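Local structure of hydrogenase maturation protease HycI (Thermococcus kodakarensis KOD1, 5ZBY) at residues 6-11 with 152-157; 70-75 with 106-111. The protein is a [NiFe] hydrogenase maturation protease of the peptidase A31 family, which probably activates its target enzyme by endoproteolytic cleavage at the C terminus. All blocks are in the same frame, centred on the assembly; numbering follows the deposited sequence.

Contact 1 of 2, residues 6-11 with 152-157; sequences DVFSGK and AEILKN
Phe8, in the last turn of helix 3-8, meets Ile154 and Leu155 of the C-terminal helix in a small, wholly apolar contact. The branch methyl of Ile154 does most of the touching: its CG2 lies 3.8 Å from CB of Phe8 and 4.0 Å from CG, at the root of the ring. The longer arm of the same isoleucine brings CD1 to 4.1 Å from Phe8 CD2, and the two side chains cross at about a right angle. Leu155 takes the other ortho position, with its CD2 methyl 4.0 Å from Phe8 CD1. With CG anti to its own carbonyl carbon (chi1 -74°), Phe8 directs its ring between these aliphatic groups and the sheet. Cutting the side chain back to an alanine would probably open a gap beside Ile154 and Leu155 and cost both their aromatic partner. The same ring also packs on Leu69 and Val71 of strand 69-75 and on Ile14 of strand 14-18, while Leu155 touches Ile14 and Ile16. Immediately after Phe8 the chain turns away: a type II beta turn runs from Phe8 to Lys11, closed by Lys11 N to Phe8 O at 3.1 Å, with Gly10 at a positive phi (81°) where a side chain would press on the preceding carbonyl oxygen. The two helices thus pack together within one helical layer of an alpha/beta/alpha sandwich, over one face of its central sheet.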
# COMPACT_ATOMS: atom_id res chain seq x y z
N ASP A 6 -14.33 2.75 -6.05
CA ASP A 6 -14.91 1.44 -6.17
C ASP A 6 -14.23 0.47 -5.24
O ASP A 6 -14.89 -0.38 -4.65
CB ASP A 6 -14.78 0.93 -7.61
CG ASP A 6 -15.70 1.67 -8.60
OD1 ASP A 6 -16.64 2.37 -8.15
OD2 ASP A 6 -15.49 1.54 -9.83
N VAL A 7 -12.90 0.56 -5.17
CA VAL A 7 -12.14 -0.30 -4.27
C VAL A 7 -12.68 -0.19 -2.83
O VAL A 7 -12.82 -1.20 -2.14
CB VAL A 7 -10.64 0.04 -4.25
CG1 VAL A 7 -9.91 -0.85 -3.25
CG2 VAL A 7 -10.03 -0.13 -5.63
N PHE A 8 -12.98 1.05 -2.42
CA PHE A 8 -13.35 1.27 -1.01
C PHE A 8 -14.83 1.06 -0.74
O PHE A 8 -15.24 0.92 0.41
CB PHE A 8 -12.95 2.67 -0.58
CG PHE A 8 -11.48 2.80 -0.37
CD1 PHE A 8 -10.94 2.52 0.86
CD2 PHE A 8 -10.64 3.11 -1.41
CE1 PHE A 8 -9.56 2.58 1.06
CE2 PHE A 8 -9.26 3.18 -1.20
CZ PHE A 8 -8.75 2.92 0.05
N SER A 9 -15.61 0.99 -1.80
CA SER A 9 -17.06 0.97 -1.70
C SER A 9 -17.61 -0.25 -0.97
O SER A 9 -17.23 -1.39 -1.24
CB SER A 9 -17.67 1.06 -3.10
OG SER A 9 -18.99 0.59 -3.07
N GLY A 10 -18.50 0.01 -0.02
CA GLY A 10 -19.06 -1.06 0.75
C GLY A 10 -18.20 -1.54 1.88
O GLY A 10 -18.59 -2.43 2.62
N LYS A 11 -16.99 -1.01 2.00
CA LYS A 11 -16.07 -1.51 3.00
C LYS A 11 -16.03 -0.63 4.21
O LYS A 11 -15.71 0.56 4.12
CB LYS A 11 -14.66 -1.60 2.39
CG LYS A 11 -14.61 -2.42 1.15
CD LYS A 11 -14.90 -3.84 1.43
CE LYS A 11 -14.71 -4.67 0.19
NZ LYS A 11 -15.70 -4.34 -0.86
N ALA A 152 -7.78 9.90 1.60
CA ALA A 152 -8.39 10.56 2.79
C ALA A 152 -9.76 11.13 2.45
O ALA A 152 -10.67 11.14 3.28
CB ALA A 152 -7.51 11.64 3.34
N GLU A 153 -9.89 11.64 1.23
CA GLU A 153 -11.16 12.26 0.88
C GLU A 153 -12.19 11.17 0.73
O GLU A 153 -13.33 11.32 1.18
CB GLU A 153 -11.05 13.09 -0.40
CG GLU A 153 -12.36 13.63 -0.92
CD GLU A 153 -12.74 14.94 -0.25
OE1 GLU A 153 -11.83 15.73 0.08
OE2 GLU A 153 -13.95 15.18 -0.05
N ILE A 154 -11.82 10.01 0.21
CA ILE A 154 -12.76 8.91 0.26
C ILE A 154 -13.13 8.53 1.72
O ILE A 154 -14.31 8.47 2.08
CB ILE A 154 -12.23 7.68 -0.45
CG1 ILE A 154 -12.18 7.93 -1.96
CG2 ILE A 154 -13.07 6.45 -0.11
CD1 ILE A 154 -11.40 6.88 -2.75
N LEU A 155 -12.15 8.37 2.58
CA LEU A 155 -12.38 7.88 3.93
C LEU A 155 -13.14 8.83 4.87
O LEU A 155 -13.92 8.40 5.71
CB LEU A 155 -11.07 7.51 4.58
CG LEU A 155 -10.31 6.32 4.03
CD1 LEU A 155 -9.10 6.07 4.87
CD2 LEU A 155 -11.15 5.09 3.93
N LYS A 156 -12.86 10.10 4.74
CA LYS A 156 -13.55 11.09 5.52
C LYS A 156 -15.02 11.07 5.13
O LYS A 156 -15.86 11.49 5.90
CB LYS A 156 -12.99 12.47 5.26
N ASN A 157 -15.27 10.60 3.92
CA ASN A 157 -16.57 10.66 3.28
C ASN A 157 -17.39 9.45 3.65
O ASN A 157 -17.19 8.88 4.68
CB ASN A 157 -16.39 10.68 1.77
CG ASN A 157 -16.49 12.07 1.19
OD1 ASN A 157 -17.05 12.97 1.80
ND2 ASN A 157 -15.97 12.25 -0.00

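Contact 2 of 2, residues 70-75 with 106-111; sequences VVFVDA and RIVASY
Phe72 of strand 69-75 reaches to Val108 and Ala109 of helix 105-116, and everything that passes between the two segments is apolar. The far end of the ring does the work: CZ lies 4.2 Å from CG1 of Val108, and CE1 lies 4.5 Å from the methyl CB of Ala109. Both methyls come up obliquely to the ring, Val108 CG1 at ordinary packing distance and Ala109 CB a little farther off. Val108 presents CG1 because that branch stands anti to its backbone N (chi1 176°), on the side of the helix that looks at the sheet. All three residues are buried.

No hydrogen bond crosses between the two segments; those present run within the helix, between strands of the sheet, and from Asp74 to a ligand. In the helix, Arg106 O accepts twice from Ser110, from the backbone N at 2.9 Å and from the side-chain OG at 2.7 Å. The two donors arrive from opposite faces of the carbonyl plane, OG tilted 30° from it; the serine hydroxyl thus gives its proton to its own helix, one turn back, and shares that carbonyl with the regular backbone bond. On the strand, Val70 and Phe72 bond through their backbones to strand 119-125, and Val71 bonds to strand 14-18. Asp74 OD1 holds O8 of a bound HEPES molecule, probably from the crystallisation liquor.

Leu105 and Ile112 of the same helix also touch Phe72, and Ile120 of strand 119-125 packs on both Phe72 and Ala109. Helix 105-116 thereby covers one face of the sheet; on the other, Val73 meets Phe29 and Val33 of helix 29-40, the helix-sheet-helix layering of an alpha/beta/alpha sandwich.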
# COMPACT_ATOMS: atom_id res chain seq x y z
N VAL A 70 -8.10 -4.59 3.11
CA VAL A 70 -6.72 -4.26 3.43
C VAL A 70 -6.09 -3.72 2.16
O VAL A 70 -6.22 -4.35 1.10
CB VAL A 70 -5.95 -5.49 3.94
CG1 VAL A 70 -4.48 -5.08 4.24
CG2 VAL A 70 -6.64 -6.06 5.23
N VAL A 71 -5.49 -2.54 2.25
CA VAL A 71 -4.85 -1.87 1.09
C VAL A 71 -3.37 -1.75 1.35
O VAL A 71 -2.99 -1.04 2.28
CB VAL A 71 -5.42 -0.47 0.91
CG1 VAL A 71 -4.82 0.24 -0.28
CG2 VAL A 71 -6.96 -0.55 0.76
N PHE A 72 -2.55 -2.44 0.56
CA PHE A 72 -1.10 -2.29 0.62
C PHE A 72 -0.72 -1.20 -0.34
O PHE A 72 -1.31 -1.11 -1.41
CB PHE A 72 -0.40 -3.61 0.25
CG PHE A 72 -0.57 -4.65 1.31
CD1 PHE A 72 -1.46 -5.69 1.17
CD2 PHE A 72 0.15 -4.55 2.50
CE1 PHE A 72 -1.63 -6.65 2.20
CE2 PHE A 72 -0.04 -5.50 3.53
CZ PHE A 72 -0.89 -6.54 3.37
N VAL A 73 0.21 -0.34 0.04
CA VAL A 73 0.63 0.76 -0.84
C VAL A 73 2.15 0.66 -0.96
O VAL A 73 2.85 0.60 0.05
CB VAL A 73 0.23 2.13 -0.28
CG1 VAL A 73 0.68 3.26 -1.21
CG2 VAL A 73 -1.30 2.22 0.02
N ASP A 74 2.68 0.57 -2.18
CA ASP A 74 4.13 0.32 -2.35
C ASP A 74 4.60 0.96 -3.69
O ASP A 74 3.83 1.16 -4.61
CB ASP A 74 4.41 -1.21 -2.36
CG ASP A 74 5.89 -1.56 -2.15
OD1 ASP A 74 6.68 -0.67 -1.76
OD2 ASP A 74 6.23 -2.74 -2.32
N ALA A 75 5.88 1.32 -3.75
CA ALA A 75 6.50 1.55 -5.04
C ALA A 75 6.68 0.23 -5.80
O ALA A 75 7.37 -0.66 -5.33
CB ALA A 75 7.88 2.22 -4.83
N ARG A 106 2.16 -11.71 -2.03
CA ARG A 106 1.10 -12.70 -2.25
C ARG A 106 0.86 -13.64 -1.06
O ARG A 106 -0.29 -13.98 -0.73
CB ARG A 106 1.42 -13.55 -3.50
CG ARG A 106 0.33 -14.59 -3.82
CD ARG A 106 0.61 -15.29 -5.20
NE ARG A 106 1.78 -16.14 -5.11
CZ ARG A 106 1.78 -17.45 -4.88
NH1 ARG A 106 0.63 -18.13 -4.73
NH2 ARG A 106 2.93 -18.09 -4.81
N ILE A 107 1.93 -14.09 -0.45
CA ILE A 107 1.83 -14.96 0.70
C ILE A 107 1.23 -14.26 1.91
O ILE A 107 0.33 -14.75 2.52
CB ILE A 107 3.21 -15.47 1.13
CG1 ILE A 107 3.93 -16.15 -0.02
CG2 ILE A 107 3.09 -16.39 2.32
CD1 ILE A 107 3.15 -17.21 -0.72
N VAL A 108 1.72 -13.05 2.16
CA VAL A 108 1.16 -12.22 3.24
C VAL A 108 -0.34 -11.99 3.04
O VAL A 108 -1.13 -12.21 3.95
CB VAL A 108 1.91 -10.88 3.34
CG1 VAL A 108 1.25 -9.98 4.40
CG2 VAL A 108 3.37 -11.13 3.68
N ALA A 109 -0.73 -11.52 1.86
CA ALA A 109 -2.10 -11.22 1.52
C ALA A 109 -3.01 -12.45 1.59
O ALA A 109 -4.14 -12.35 2.04
CB ALA A 109 -2.15 -10.58 0.08
N SER A 110 -2.51 -13.60 1.12
CA SER A 110 -3.28 -14.85 1.18
C SER A 110 -3.55 -15.28 2.63
O SER A 110 -4.64 -15.71 2.97
CB SER A 110 -2.56 -15.98 0.45
OG SER A 110 -2.38 -15.65 -0.94
N TYR A 111 -2.51 -15.18 3.45
CA TYR A 111 -2.72 -15.47 4.89
C TYR A 111 -3.75 -14.54 5.53
O TYR A 111 -4.70 -14.99 6.19
CB TYR A 111 -1.39 -15.37 5.62
CG TYR A 111 -1.51 -15.58 7.11
CD1 TYR A 111 -1.61 -16.85 7.63
CD2 TYR A 111 -1.52 -14.50 7.97
CE1 TYR A 111 -1.72 -17.06 8.99
CE2 TYR A 111 -1.64 -14.70 9.36
CZ TYR A 111 -1.73 -15.99 9.85
OH TYR A 111 -1.84 -16.21 11.21

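From the N terminus, helix 3-8 supplies the first half of contact 1, whose partner comes only at the C-terminal end of helix 138-156; this contact therefore closes a loop around nearly the whole chain. Within that span, contact 2 closes a much shorter one, from strand 69-75 to helix 105-116, so the two nest without crossing. Their centres are 18 Å apart, yet strand 69-75 joins them: CZ of Phe8 lies 4.0 Å from CG2 of Val71, while the next residue along the strand serves contact 2. The alternation of a strand's side chains thus ties the helical layers on the two faces of one sheet.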